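Local coordinates for protein GH26C (Muricauda sp. MAR_2010_75, PDB 6Q78) that probably hydrolyses internal beta-1,4-mannosidic linkages in mannans as a retaining endo-beta-mannanase of glycoside hydrolase family 26, at residues 103-108 against 391-396; 160-165 against 176-181; 273-278 against 294-299. All blocks are in the same frame, centred on the assembly; numbering follows the deposited sequence.

Contact 1 (103-108 against 391-396); sequences KKMTGS and NDFMEF
Met-105 and Thr-106, the last two residues of helix 101-106, pack on Phe-393 and Met-394 of helix 390-397, a helix-to-helix contact at the periphery of a TIM barrel. The two sides share no hydrogen bond; Met-105 and the Thr-106 methyl meet the ring of Phe-393, and the two methionines meet each other beside it. Met-105 CG lies 3.7 Å from Phe-393 CD2. Beyond it the chain bends at chi2 (63°) and again at chi3, which together carry the terminal methyl to the other methionine, where Met-105 CE rests 3.7 Å from Met-394 CG. Met-394 is doubled up too, and its sulfur reaches back across the interface to the helix end, with SD 3.5 Å from Met-105 O.

Thr-106 divides its two branches between separate tasks. With chi1 at 74°, OG1 stays over its own helix end while CG2 is directed to the edge of the Phe-393 ring, near the ring plane and 3.7 Å from CE2. The hydroxyl bonds to Ile-102 O one turn back and also accepts the backbone N of Ser-108, OG1 to N 3.0 Å at 160°, an ST turn. This grip fixes the rotation of the side chain, and the methyl is thereby held against the ring. Gly-107, between Thr-106 and Ser-108, is the first residue to leave helical geometry, with positive phi. Phe-393 is buried further by an edge-to-face partner, Phe-352 of helix 351-361, and by Phe-372 of strand 369-372. Two short helices from distant parts of the chain thus meet in the outer layer of the (beta/alpha)8 barrel.

Contact 2 (160-165 against 176-181); sequences FREPFE and QFQREN
Phe-164 and Gln-178 bring the two backbones closest, CA to CA 6.9 Å, where an irregular loop passes beside the opening turns of helix 176-186. The main side-chain meeting is T-shaped: the edge of the Phe-177 ring is directed at one face of Phe-164, with centroids 4.9 Å apart and planes at 63°. Phe-177 CE2 makes the touch, 3.6 Å from Phe-164 CZ. Round the rim of the same Phe-164 ring, the backbone of Asn-181 comes in near the plane, its O 3.8 Å from CE2. The helix therefore meets this phenylalanine both over a face and at an edge. Asn-181 is itself tied back to the turn before it, ND2 giving a nearly straight bond of 2.9 Å to Phe-177 O, in the carbonyl plane.

Glu-162 supplies a second layer. Its CG sits between the backbone N and the carbonyl carbon (chi1 69°), and the chain curls again at chi2, which turns the carboxylate back over its own loop. There OE1 accepts the backbone N of Glu-165 at 2.7 Å and OE2 that of Phe-164 at 2.8 Å. These two bonds, both from donors out of its plane, hold the carboxylate in place and fix its rotation, and the extended Gln-178 lays its amide almost parallel upon it, OE1 of Glu-162 being 3.6 Å from CD of Gln-178. Glu-165 lies beside the NE2 end of that amide, its carboxylate steeply inclined to it. At the helix start, Thr-175 OG1 is hydrogen-bonded to the backbone N of Gln-178. A loop stapled by its own glutamate and packed on the helix that follows it belongs to a beta-to-alpha connection of a TIM barrel, here the one leaving strand 153-157.

Contact 3 (273-278 against 294-299); sequences NRFFSE and MGMDNY
Asn-273 and Asn-298 present their amides to each other almost perpendicularly, the planes 87° apart, across the junction between a loop and a barrel strand. One bond joins them, from Asn-273 ND2 to Asn-298 OD1, 2.9 Å long and close to straight. The two ends of that bond differ: the acceptor lies near the amide plane of Asn-273, whereas the donor stands well above the carbonyl plane of Asn-298, 54° out of it, and so uses no lone-pair direction. The upright approach also brings Asn-273 CB over the Asn-298 amide, 3.6 Å from its CG. Asn-298 uses its other end as well, ND2 being hydrogen-bonded to Asp-301 OD2, so that both halves of the amide are engaged.

Beside this polar pair lies Met-296, whose chain bends only at its last torsion. That bend sets the terminal methyl between two neighbours: CE is 3.8 Å from Asn-273 CA and 3.7 Å from Phe-275 CE2. Phe-275 reaches back to the strand because its CG takes the position between backbone N and carbonyl carbon (chi1 65°). Its ring meets the thioether obliquely, CZ 3.7 Å from Met-296 SD, in a Met-aromatic contact with the sulfur 5.0 Å from the centroid. Tyr-281 adds an edge-to-face neighbour to the ring.

Between Met-296 and Asn-298, Asp-297 turns from the interface, forming a salt bridge with Arg-223 and a hydrogen bond to Thr-334 OG1, with a bound Tris molecule about 5 Å from its side chain. The chemistry implies a division of labour: a directional amide bond fixes the loop at one point, while sulfur, methyl and aromatic packing fills in beside it without directional bonds.

How the contacts relate
The three contacts illustrate how one barrel is fitted out at different depths. Contact 3 is the innermost, its centre about 14 Å from that of the chain, and its Asp-297 side chain comes within about 5 Å of a bound Tris, probably from the crystallisation liquor, which may mark a pocket. Contacts 1 and 2 sit farther out, on opposite sides of the chain's centre, their centres about 41 Å and nearest atoms about 24 Å apart. Contact 3 is about 12 Å from contact 1 and 13 Å from contact 2 between nearest atoms. In sequence, contact 1 encloses the other two, which follow one another as local closures at different strands, with strand 220-223 between them.

Contact 1 (103-108 against 391-396)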
loop_
_atom_site.group_PDB
_atom_site.type_symbol
_atom_site.label_atom_id
_atom_site.label_comp_id
_atom_site.label_asym_id
_atom_site.label_seq_id
_atom_site.Cartn_x
_atom_site.Cartn_y
_atom_site.Cartn_z
ATOM N N LYS A 103 17.662 6.856 -1.296
ATOM C CA LYS A 103 18.496 8.069 -1.292
ATOM C C LYS A 103 19.986 7.742 -1.403
ATOM O O LYS A 103 20.730 8.464 -2.079
ATOM C CB LYS A 103 18.221 8.895 -0.035
ATOM C CG LYS A 103 19.047 10.188 0.038
ATOM C CD LYS A 103 18.555 11.039 1.194
ATOM C CE LYS A 103 19.586 12.062 1.574
ATOM N NZ LYS A 103 19.726 13.071 0.526
ATOM N N LYS A 104 20.450 6.649 -0.773
ATOM C CA LYS A 104 21.838 6.234 -1.009
ATOM C C LYS A 104 22.094 6.043 -2.494
ATOM O O LYS A 104 23.186 6.345 -2.993
ATOM C CB LYS A 104 22.156 4.907 -0.300
ATOM C CG LYS A 104 22.039 4.874 1.249
ATOM C CD LYS A 104 22.531 3.512 1.746
ATOM C CE LYS A 104 22.481 3.356 3.245
ATOM N NZ LYS A 104 21.087 3.071 3.737
ATOM N N MET A 105 21.122 5.472 -3.200
ATOM C CA MET A 105 21.262 5.094 -4.601
ATOM C C MET A 105 21.120 6.295 -5.525
ATOM O O MET A 105 21.974 6.509 -6.405
ATOM C CB MET A 105 20.159 4.062 -4.914
ATOM C CG MET A 105 20.220 3.447 -6.328
ATOM S SD MET A 105 21.754 2.492 -6.635
ATOM C CE MET A 105 22.606 3.559 -7.833
ATOM N N THR A 106 20.046 7.090 -5.346
ATOM C CA THR A 106 19.640 8.113 -6.312
ATOM C C THR A 106 19.945 9.536 -5.873
ATOM O O THR A 106 19.893 10.443 -6.721
ATOM C CB THR A 106 18.126 8.063 -6.585
ATOM O OG1 THR A 106 17.397 8.612 -5.458
ATOM C CG2 THR A 106 17.652 6.656 -6.889
ATOM N N GLY A 107 20.225 9.753 -4.593
ATOM C CA GLY A 107 20.342 11.093 -4.042
ATOM C C GLY A 107 19.040 11.682 -3.552
ATOM O O GLY A 107 19.077 12.707 -2.827
ATOM N N SER A 108 17.895 11.073 -3.905
ATOM C CA SER A 108 16.586 11.513 -3.440
ATOM C C SER A 108 15.955 10.444 -2.568
ATOM O O SER A 108 16.111 9.260 -2.834
ATOM C CB SER A 108 15.670 11.769 -4.635
ATOM O OG SER A 108 14.368 12.138 -4.178
ATOM N N ASN A 391 22.751 0.725 -12.078
ATOM C CA ASN A 391 22.627 1.603 -13.227
ATOM C C ASN A 391 21.251 1.543 -13.872
ATOM O O ASN A 391 20.704 2.531 -14.294
ATOM C CB ASN A 391 23.753 1.370 -14.252
ATOM C CG ASN A 391 23.741 2.404 -15.364
ATOM O OD1 ASN A 391 23.379 2.108 -16.482
ATOM N ND2 ASN A 391 24.115 3.635 -15.031
ATOM N N ASP A 392 20.710 0.333 -13.930
ATOM C CA ASP A 392 19.386 0.105 -14.485
ATOM C C ASP A 392 18.349 0.884 -13.645
ATOM O O ASP A 392 17.493 1.523 -14.174
ATOM C CB ASP A 392 19.110 -1.410 -14.496
ATOM C CG ASP A 392 17.703 -1.772 -14.912
ATOM O OD1 ASP A 392 17.133 -1.122 -15.758
ATOM O OD2 ASP A 392 17.228 -2.751 -14.358
ATOM N N PHE A 393 18.494 0.841 -12.339
ATOM C CA PHE A 393 17.590 1.582 -11.468
ATOM C C PHE A 393 17.715 3.082 -11.698
ATOM O O PHE A 393 16.747 3.779 -11.689
ATOM C CB PHE A 393 17.859 1.237 -10.014
ATOM C CG PHE A 393 16.825 1.751 -9.055
ATOM C CD1 PHE A 393 15.618 1.131 -8.960
ATOM C CD2 PHE A 393 17.073 2.810 -8.249
ATOM C CE1 PHE A 393 14.661 1.566 -8.057
ATOM C CE2 PHE A 393 16.132 3.269 -7.362
ATOM C CZ PHE A 393 14.912 2.637 -7.255
ATOM N N MET A 394 18.935 3.571 -11.896
ATOM C CA MET A 394 19.128 4.989 -12.154
ATOM C C MET A 394 18.461 5.416 -13.434
ATOM O O MET A 394 17.881 6.463 -13.511
ATOM C CB MET A 394 20.618 5.318 -12.223
ATOM C CG MET A 394 21.318 5.208 -10.896
ATOM S SD MET A 394 20.765 6.398 -9.657
ATOM C CE MET A 394 20.404 7.862 -10.589
ATOM N N GLU A 395 18.559 4.582 -14.452
ATOM C CA GLU A 395 17.913 4.880 -15.697
ATOM C C GLU A 395 16.400 4.930 -15.518
ATOM O O GLU A 395 15.757 5.808 -16.029
ATOM C CB GLU A 395 18.320 3.889 -16.797
ATOM C CG GLU A 395 17.722 4.256 -18.136
ATOM C CD GLU A 395 18.179 3.376 -19.273
ATOM O OE1 GLU A 395 18.920 2.414 -19.040
ATOM O OE2 GLU A 395 17.751 3.668 -20.379
ATOM N N PHE A 396 15.867 3.983 -14.758
ATOM C CA PHE A 396 14.439 3.944 -14.478
ATOM C C PHE A 396 13.978 5.205 -13.751
ATOM O O PHE A 396 13.013 5.845 -14.174
ATOM C CB PHE A 396 14.126 2.658 -13.698
ATOM C CG PHE A 396 12.800 2.645 -12.971
ATOM C CD1 PHE A 396 11.600 2.692 -13.667
ATOM C CD2 PHE A 396 12.766 2.523 -11.594
ATOM C CE1 PHE A 396 10.381 2.651 -12.991
ATOM C CE2 PHE A 396 11.553 2.476 -10.900
ATOM C CZ PHE A 396 10.354 2.526 -11.610
#

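Contact 2 (160-165 against 176-181)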
loop_
_atom_site.group_PDB
_atom_site.type_symbol
_atom_site.label_atom_id
_atom_site.label_comp_id
_atom_site.label_asym_id
_atom_site.label_seq_id
_atom_site.Cartn_x
_atom_site.Cartn_y
_atom_site.Cartn_z
ATOM N N PHE A 160 -2.194 -8.579 9.964
ATOM C CA PHE A 160 -3.018 -8.741 11.167
ATOM C C PHE A 160 -2.965 -10.195 11.624
ATOM O O PHE A 160 -3.423 -11.094 10.924
ATOM C CB PHE A 160 -4.426 -8.286 10.767
ATOM C CG PHE A 160 -5.503 -8.402 11.851
ATOM C CD1 PHE A 160 -5.189 -8.398 13.195
ATOM C CD2 PHE A 160 -6.839 -8.454 11.477
ATOM C CE1 PHE A 160 -6.211 -8.478 14.157
ATOM C CE2 PHE A 160 -7.840 -8.578 12.420
ATOM C CZ PHE A 160 -7.530 -8.598 13.757
ATOM N N ARG A 161 -2.337 -10.431 12.768
ATOM C CA ARG A 161 -2.260 -11.793 13.286
ATOM C C ARG A 161 -3.657 -12.281 13.639
ATOM O O ARG A 161 -4.484 -11.537 14.171
ATOM C CB ARG A 161 -1.304 -11.862 14.488
ATOM C CG ARG A 161 0.127 -11.555 14.065
ATOM C CD ARG A 161 1.086 -11.452 15.239
ATOM N NE ARG A 161 2.277 -10.728 14.820
ATOM C CZ ARG A 161 3.331 -11.265 14.228
ATOM N NH1 ARG A 161 3.377 -12.565 13.976
ATOM N NH2 ARG A 161 4.347 -10.465 13.859
ATOM N N GLU A 162 -3.912 -13.551 13.358
ATOM C CA GLU A 162 -5.255 -14.078 13.455
ATOM C C GLU A 162 -5.741 -14.006 14.903
ATOM O O GLU A 162 -4.940 -14.074 15.843
ATOM C CB GLU A 162 -5.299 -15.514 12.915
ATOM C CG GLU A 162 -4.565 -16.585 13.780
ATOM C CD GLU A 162 -5.350 -16.976 15.006
ATOM O OE1 GLU A 162 -4.718 -17.346 16.051
ATOM O OE2 GLU A 162 -6.599 -16.938 14.924
ATOM N N PRO A 163 -7.058 -13.888 15.103
ATOM C CA PRO A 163 -7.576 -13.413 16.402
ATOM C C PRO A 163 -7.614 -14.440 17.521
ATOM O O PRO A 163 -7.667 -14.037 18.699
ATOM C CB PRO A 163 -9.013 -12.950 16.060
ATOM C CG PRO A 163 -9.387 -13.853 14.906
ATOM C CD PRO A 163 -8.106 -13.917 14.080
ATOM N N PHE A 164 -7.598 -15.740 17.220
ATOM C CA PHE A 164 -7.758 -16.723 18.287
ATOM C C PHE A 164 -6.548 -16.745 19.208
ATOM O O PHE A 164 -6.692 -16.818 20.436
ATOM C CB PHE A 164 -8.034 -18.114 17.708
ATOM C CG PHE A 164 -9.401 -18.260 17.112
ATOM C CD1 PHE A 164 -10.496 -18.464 17.930
ATOM C CD2 PHE A 164 -9.587 -18.190 15.736
ATOM C CE1 PHE A 164 -11.778 -18.595 17.388
ATOM C CE2 PHE A 164 -10.847 -18.320 15.186
ATOM C CZ PHE A 164 -11.947 -18.540 16.007
ATOM N N GLU A 165 -5.342 -16.738 18.637
ATOM C CA GLU A 165 -4.143 -16.719 19.461
ATOM C C GLU A 165 -3.258 -15.507 19.212
ATOM O O GLU A 165 -2.366 -15.230 20.025
ATOM C CB GLU A 165 -3.327 -18.016 19.296
ATOM C CG GLU A 165 -4.062 -19.267 19.861
ATOM C CD GLU A 165 -3.253 -20.562 19.776
ATOM O OE1 GLU A 165 -2.239 -20.626 19.040
ATOM O OE2 GLU A 165 -3.649 -21.537 20.455
ATOM N N GLN A 176 -5.478 -25.661 11.369
ATOM C CA GLN A 176 -6.594 -25.758 10.435
ATOM C C GLN A 176 -7.818 -25.022 10.967
ATOM O O GLN A 176 -8.501 -24.311 10.212
ATOM C CB GLN A 176 -6.932 -27.228 10.163
ATOM C CG GLN A 176 -8.051 -27.385 9.152
ATOM C CD GLN A 176 -8.503 -28.827 8.993
ATOM O OE1 GLN A 176 -9.699 -29.123 9.003
ATOM N NE2 GLN A 176 -7.546 -29.732 8.854
ATOM N N PHE A 177 -8.110 -25.171 12.267
ATOM C CA PHE A 177 -9.259 -24.466 12.822
ATOM C C PHE A 177 -9.098 -22.957 12.679
ATOM O O PHE A 177 -10.048 -22.250 12.324
ATOM C CB PHE A 177 -9.480 -24.834 14.287
ATOM C CG PHE A 177 -10.510 -23.968 14.963
ATOM C CD1 PHE A 177 -11.855 -24.318 14.934
ATOM C CD2 PHE A 177 -10.136 -22.803 15.605
ATOM C CE1 PHE A 177 -12.801 -23.508 15.532
ATOM C CE2 PHE A 177 -11.094 -21.994 16.207
ATOM C CZ PHE A 177 -12.417 -22.351 16.167
ATOM N N GLN A 178 -7.911 -22.435 12.967
ATOM C CA GLN A 178 -7.719 -20.988 12.856
ATOM C C GLN A 178 -7.895 -20.511 11.413
ATOM O O GLN A 178 -8.591 -19.522 11.152
ATOM C CB GLN A 178 -6.339 -20.622 13.399
ATOM C CG GLN A 178 -6.295 -20.757 14.903
ATOM C CD GLN A 178 -4.907 -20.880 15.470
ATOM O OE1 GLN A 178 -3.927 -20.898 14.744
ATOM N NE2 GLN A 178 -4.823 -20.975 16.798
ATOM N N ARG A 179 -7.240 -21.189 10.465
ATOM C CA ARG A 179 -7.373 -20.844 9.050
ATOM C C ARG A 179 -8.837 -20.750 8.641
ATOM O O ARG A 179 -9.249 -19.801 7.962
ATOM C CB ARG A 179 -6.752 -21.961 8.205
ATOM C CG ARG A 179 -5.266 -22.079 8.296
ATOM C CD ARG A 179 -4.721 -22.888 7.120
ATOM N NE ARG A 179 -4.959 -24.307 7.227
ATOM C CZ ARG A 179 -4.107 -25.160 7.780
ATOM N NH1 ARG A 179 -2.953 -24.732 8.296
ATOM N NH2 ARG A 179 -4.417 -26.440 7.818
ATOM N N GLU A 180 -9.623 -21.752 9.022
ATOM C CA GLU A 180 -10.980 -21.892 8.518
ATOM C C GLU A 180 -11.974 -20.993 9.232
ATOM O O GLU A 180 -13.073 -20.777 8.717
ATOM C CB GLU A 180 -11.402 -23.365 8.562
ATOM C CG GLU A 180 -10.596 -24.183 7.555
ATOM C CD GLU A 180 -10.967 -25.659 7.522
ATOM O OE1 GLU A 180 -11.917 -26.072 8.227
ATOM O OE2 GLU A 180 -10.285 -26.407 6.783
ATOM N N ASN A 181 -11.611 -20.427 10.378
ATOM C CA ASN A 181 -12.581 -19.681 11.165
ATOM C C ASN A 181 -12.156 -18.275 11.561
ATOM O O ASN A 181 -12.989 -17.537 12.094
ATOM C CB ASN A 181 -12.942 -20.453 12.440
ATOM C CG ASN A 181 -13.656 -21.746 12.131
ATOM O OD1 ASN A 181 -14.869 -21.755 11.952
ATOM N ND2 ASN A 181 -12.899 -22.844 12.006
#

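Contact 3 (273-278 against 294-299)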
loop_
_atom_site.group_PDB
_atom_site.type_symbol
_atom_site.label_atom_id
_atom_site.label_comp_id
_atom_site.label_asym_id
_atom_site.label_seq_id
_atom_site.Cartn_x
_atom_site.Cartn_y
_atom_site.Cartn_z
ATOM N N ASN A 273 -2.082 -11.014 -8.079
ATOM C CA ASN A 273 -2.112 -10.919 -9.541
ATOM C C ASN A 273 -2.951 -12.010 -10.206
ATOM O O ASN A 273 -2.782 -12.265 -11.403
ATOM C CB ASN A 273 -0.692 -10.944 -10.114
ATOM C CG ASN A 273 -0.037 -12.310 -9.926
ATOM O OD1 ASN A 273 -0.705 -13.266 -9.541
ATOM N ND2 ASN A 273 1.235 -12.418 -10.239
ATOM N N ARG A 274 -3.870 -12.621 -9.460
ATOM C CA ARG A 274 -4.571 -13.825 -9.900
ATOM C C ARG A 274 -5.909 -13.469 -10.555
ATOM O O ARG A 274 -6.974 -13.911 -10.153
ATOM C CB ARG A 274 -4.768 -14.779 -8.728
ATOM C CG ARG A 274 -3.431 -15.310 -8.209
ATOM C CD ARG A 274 -3.654 -16.021 -6.863
ATOM N NE ARG A 274 -4.462 -17.205 -7.084
ATOM C CZ ARG A 274 -3.973 -18.409 -7.362
ATOM N NH1 ARG A 274 -2.662 -18.599 -7.458
ATOM N NH2 ARG A 274 -4.800 -19.426 -7.545
ATOM N N PHE A 275 -5.819 -12.627 -11.584
ATOM C CA PHE A 275 -6.971 -12.277 -12.391
ATOM C C PHE A 275 -6.499 -11.907 -13.790
ATOM O O PHE A 275 -5.368 -11.446 -13.988
ATOM C CB PHE A 275 -7.744 -11.102 -11.749
ATOM C CG PHE A 275 -6.967 -9.823 -11.697
ATOM C CD1 PHE A 275 -7.044 -8.877 -12.726
ATOM C CD2 PHE A 275 -6.158 -9.545 -10.605
ATOM C CE1 PHE A 275 -6.331 -7.676 -12.659
ATOM C CE2 PHE A 275 -5.429 -8.351 -10.556
ATOM C CZ PHE A 275 -5.509 -7.430 -11.591
ATOM N N PHE A 276 -7.403 -12.093 -14.754
ATOM C CA PHE A 276 -7.152 -11.754 -16.144
ATOM C C PHE A 276 -8.268 -10.927 -16.745
ATOM O O PHE A 276 -8.250 -10.691 -17.964
ATOM C CB PHE A 276 -7.025 -13.021 -16.995
ATOM C CG PHE A 276 -5.823 -13.842 -16.680
ATOM C CD1 PHE A 276 -4.639 -13.624 -17.347
ATOM C CD2 PHE A 276 -5.887 -14.845 -15.727
ATOM C CE1 PHE A 276 -3.529 -14.374 -17.079
ATOM C CE2 PHE A 276 -4.772 -15.599 -15.444
ATOM C CZ PHE A 276 -3.589 -15.361 -16.124
ATOM N N SER A 277 -9.252 -10.518 -15.947
ATOM C CA SER A 277 -10.407 -9.810 -16.471
ATOM C C SER A 277 -10.952 -8.847 -15.418
ATOM O O SER A 277 -10.679 -8.973 -14.215
ATOM C CB SER A 277 -11.501 -10.810 -16.834
ATOM O OG SER A 277 -11.986 -11.463 -15.677
ATOM N N GLU A 278 -11.749 -7.879 -15.892
ATOM C CA GLU A 278 -12.421 -6.967 -14.964
ATOM C C GLU A 278 -13.332 -7.727 -14.009
ATOM O O GLU A 278 -13.359 -7.440 -12.808
ATOM C CB GLU A 278 -13.251 -5.938 -15.737
ATOM C CG GLU A 278 -12.448 -4.982 -16.564
ATOM C CD GLU A 278 -13.301 -3.977 -17.339
ATOM O OE1 GLU A 278 -14.545 -3.962 -17.197
ATOM O OE2 GLU A 278 -12.693 -3.197 -18.105
ATOM N N MET A 294 -7.801 1.636 -6.281
ATOM C CA MET A 294 -7.858 0.290 -6.847
ATOM C C MET A 294 -6.426 -0.125 -7.112
ATOM O O MET A 294 -5.753 0.444 -7.984
ATOM C CB MET A 294 -8.657 0.284 -8.152
ATOM C CG MET A 294 -10.133 0.337 -7.912
ATOM S SD MET A 294 -11.025 0.532 -9.452
ATOM C CE MET A 294 -12.564 -0.267 -8.943
ATOM N N GLY A 295 -5.952 -1.110 -6.356
ATOM C CA GLY A 295 -4.591 -1.575 -6.482
ATOM C C GLY A 295 -4.496 -3.046 -6.874
ATOM O O GLY A 295 -5.492 -3.761 -7.036
ATOM N N MET A 296 -3.256 -3.467 -7.082
ATOM C CA MET A 296 -2.913 -4.883 -7.156
ATOM C C MET A 296 -1.453 -5.016 -6.752
ATOM O O MET A 296 -0.666 -4.071 -6.901
ATOM C CB MET A 296 -3.108 -5.481 -8.559
ATOM C CG MET A 296 -2.120 -4.874 -9.563
ATOM S SD MET A 296 -2.241 -5.650 -11.193
ATOM C CE MET A 296 -1.831 -7.385 -10.792
ATOM N N ASP A 297 -1.114 -6.184 -6.219
ATOM C CA ASP A 297 0.267 -6.560 -5.950
ATOM C C ASP A 297 0.741 -7.512 -7.045
ATOM O O ASP A 297 -0.003 -8.392 -7.497
ATOM C CB ASP A 297 0.404 -7.231 -4.583
ATOM C CG ASP A 297 0.048 -6.288 -3.444
ATOM O OD1 ASP A 297 -0.150 -5.098 -3.734
ATOM O OD2 ASP A 297 0.016 -6.731 -2.285
ATOM N N ASN A 298 1.983 -7.338 -7.491
ATOM C CA ASN A 298 2.489 -8.248 -8.519
ATOM C C ASN A 298 3.994 -8.437 -8.383
ATOM O O ASN A 298 4.775 -7.576 -8.821
ATOM C CB ASN A 298 2.119 -7.762 -9.906
ATOM C CG ASN A 298 2.181 -8.877 -10.951
ATOM O OD1 ASN A 298 2.754 -9.942 -10.691
ATOM N ND2 ASN A 298 1.569 -8.646 -12.138
ATOM N N TYR A 299 4.386 -9.584 -7.833
ATOM C CA TYR A 299 5.755 -10.069 -7.940
ATOM C C TYR A 299 5.868 -11.205 -8.950
ATOM O O TYR A 299 6.876 -11.298 -9.656
ATOM C CB TYR A 299 6.222 -10.629 -6.588
ATOM C CG TYR A 299 6.153 -9.616 -5.447
ATOM C CD1 TYR A 299 4.974 -9.431 -4.713
ATOM C CD2 TYR A 299 7.254 -8.808 -5.153
ATOM C CE1 TYR A 299 4.941 -8.514 -3.646
ATOM C CE2 TYR A 299 7.205 -7.877 -4.153
ATOM C CZ TYR A 299 6.058 -7.755 -3.396
ATOM O OH TYR A 299 6.030 -6.818 -2.359
#